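PDB 5JHH: Rho guanine nucleotide exchange factor 11 from Homo sapiens, which probably activates Rho-family GTPases by promoting the exchange of bound GDP for GTP. Local coordinates for residues 175-180 with 195-200. Sequence-based numbering, arbitrary orientation.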
loop_
_atom_site.group_PDB
_atom_site.type_symbol
_atom_site.label_atom_id
_atom_site.label_comp_id
_atom_site.label_asym_id
_atom_site.label_seq_id
_atom_site.Cartn_x
_atom_site.Cartn_y
_atom_site.Cartn_z
ATOM N N LEU A 175 4.786 13.959 1.269
ATOM C CA LEU A 175 6.143 13.792 1.743
ATOM C C LEU A 175 7.000 14.897 1.162
ATOM O O LEU A 175 7.826 15.471 1.849
ATOM C CB LEU A 175 6.673 12.441 1.315
ATOM C CG LEU A 175 6.064 11.171 1.934
ATOM C CD1 LEU A 175 6.636 9.931 1.221
ATOM C CD2 LEU A 175 6.409 11.104 3.401
ATOM N N LEU A 176 6.808 15.210 -0.109
ATOM C CA LEU A 176 7.556 16.288 -0.681
ATOM C C LEU A 176 7.152 17.606 -0.058
ATOM O O LEU A 176 8.012 18.459 0.085
ATOM C CB LEU A 176 7.421 16.346 -2.188
ATOM C CG LEU A 176 8.160 15.201 -2.881
ATOM C CD1 LEU A 176 7.525 14.950 -4.249
ATOM C CD2 LEU A 176 9.642 15.560 -3.017
ATOM N N LEU A 177 5.879 17.778 0.326
ATOM C CA LEU A 177 5.482 19.027 0.976
ATOM C C LEU A 177 6.049 19.136 2.411
ATOM O O LEU A 177 6.542 20.203 2.813
ATOM C CB LEU A 177 3.966 19.263 0.918
ATOM C CG LEU A 177 3.437 19.570 -0.489
ATOM C CD1 LEU A 177 1.926 19.353 -0.648
ATOM C CD2 LEU A 177 3.748 20.982 -0.876
ATOM N N GLU A 178 6.020 18.041 3.165
ATOM C CA GLU A 178 6.537 18.037 4.539
ATOM C C GLU A 178 7.990 18.462 4.516
ATOM O O GLU A 178 8.400 19.337 5.254
ATOM C CB GLU A 178 6.376 16.681 5.221
ATOM C CG GLU A 178 4.987 16.484 5.828
ATOM C CD GLU A 178 4.556 15.017 5.939
ATOM O OE1 GLU A 178 5.396 14.190 6.344
ATOM O OE2 GLU A 178 3.380 14.672 5.615
ATOM N N SER A 179 8.750 17.930 3.589
ATOM C CA SER A 179 10.137 18.308 3.493
ATOM C C SER A 179 10.391 19.775 3.049
ATOM O O SER A 179 11.338 20.415 3.509
ATOM C CB SER A 179 10.853 17.334 2.578
ATOM O OG SER A 179 12.011 17.969 2.096
ATOM N N ILE A 180 9.567 20.319 2.167
ATOM C CA ILE A 180 9.682 21.737 1.829
ATOM C C ILE A 180 9.353 22.620 3.035
ATOM O O ILE A 180 10.021 23.648 3.275
ATOM C CB ILE A 180 8.737 22.115 0.708
ATOM C CG1 ILE A 180 9.194 21.466 -0.605
ATOM C CG2 ILE A 180 8.672 23.619 0.487
ATOM C CD1 ILE A 180 8.097 21.421 -1.643
ATOM N N CYS A 195 1.241 24.229 4.605
ATOM C CA CYS A 195 0.698 23.224 5.513
ATOM C C CYS A 195 -0.703 22.873 5.056
ATOM O O CYS A 195 -1.163 21.736 5.191
ATOM C CB CYS A 195 0.687 23.739 6.964
ATOM S SG CYS A 195 2.371 23.816 7.666
ATOM N N ARG A 196 -1.388 23.885 4.536
ATOM C CA ARG A 196 -2.742 23.687 4.093
ATOM C C ARG A 196 -2.728 22.731 2.886
ATOM O O ARG A 196 -3.477 21.759 2.850
ATOM C CB ARG A 196 -3.359 25.059 3.762
ATOM C CG ARG A 196 -4.618 25.066 2.912
ATOM C CD ARG A 196 -5.761 24.482 3.696
ATOM N NE ARG A 196 -7.039 24.685 3.026
ATOM C CZ ARG A 196 -8.181 24.144 3.431
ATOM N NH1 ARG A 196 -8.232 23.389 4.531
ATOM N NH2 ARG A 196 -9.284 24.354 2.732
ATOM N N ALA A 197 -1.831 22.990 1.944
ATOM C CA ALA A 197 -1.669 22.123 0.776
ATOM C C ALA A 197 -1.320 20.675 1.147
ATOM O O ALA A 197 -1.880 19.711 0.602
ATOM C CB ALA A 197 -0.602 22.705 -0.164
ATOM N N ARG A 198 -0.372 20.518 2.060
ATOM C CA ARG A 198 -0.020 19.189 2.580
ATOM C C ARG A 198 -1.242 18.473 3.116
ATOM O O ARG A 198 -1.503 17.273 2.808
ATOM C CB ARG A 198 1.027 19.303 3.680
ATOM C CG ARG A 198 1.223 17.989 4.426
ATOM C CD ARG A 198 1.894 18.205 5.772
ATOM N NE ARG A 198 0.949 18.857 6.671
ATOM C CZ ARG A 198 1.293 19.655 7.661
ATOM N NH1 ARG A 198 2.575 19.865 7.954
ATOM N NH2 ARG A 198 0.334 20.233 8.363
ATOM N N ASP A 199 -2.000 19.183 3.937
ATOM C CA ASP A 199 -3.193 18.552 4.511
ATOM C C ASP A 199 -4.244 18.155 3.435
ATOM O O ASP A 199 -4.989 17.161 3.600
ATOM C CB ASP A 199 -3.850 19.506 5.529
ATOM C CG ASP A 199 -2.968 19.770 6.788
ATOM O OD1 ASP A 199 -1.969 19.084 7.061
ATOM O OD2 ASP A 199 -3.317 20.686 7.516
ATOM N N GLN A 200 -4.353 18.956 2.368
ATOM C CA GLN A 200 -5.369 18.687 1.353
ATOM C C GLN A 200 -4.918 17.491 0.520
ATOM O O GLN A 200 -5.716 16.622 0.248
ATOM C CB GLN A 200 -5.632 19.917 0.487
ATOM C CG GLN A 200 -6.479 21.010 1.131
ATOM C CD GLN A 200 -7.951 20.755 1.010
ATOM O OE1 GLN A 200 -8.460 19.794 1.530
ATOM N NE2 GLN A 200 -8.662 21.646 0.340
#
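Glu178 and Arg198 cross at about a right angle, their carboxylate and guanidinium planes 62° apart, and touch through their aliphatic parts, Glu178 CG lying 3.5 Å from Arg198 CD. One face of the guanidinium rests over Cys195 CA, a turn earlier on the same helix, while its edge is taken by Asp199. There NE and NH2 of Arg198 both donate to OD1 of Asp199, at 3.0 and 2.9 Å, in a side-on salt bridge; that oxygen lies almost in the guanidinium plane, while both nitrogens reach it from the same face of the carboxylate. The bend at chi3 (71°) folds the arginine tip back along its own helix toward this aspartate. Glu178 OE2 is 5.0 Å from Arg198 NE, too far for a direct pair, and forms its salt bridge instead with Arg202, one turn on. Replacing Arg198 by an alanine would probably leave Asp199 without its two-nitrogen grip and uncover the methylene chain of Glu178.

Beside these charged groups the contact is apolar. Leu177 CB sits 4.0 Å from Arg198 CB, and Leu177 CD1 lies against the backbone, 3.7 Å from Arg198 N, and near the methyl of Ala197.

The segments run nearly antiparallel (161°), with axes 9.2 Å apart, and belong to helix 165-182 and the long helix 189-227 of the all-helical RhoGEF (DH) domain. Met101 of helix 98-105 packs on both Leu177 and Ala197, so that this helix covers part of the apolar side, while Leu176 and Ile180 turn to helix 18-54.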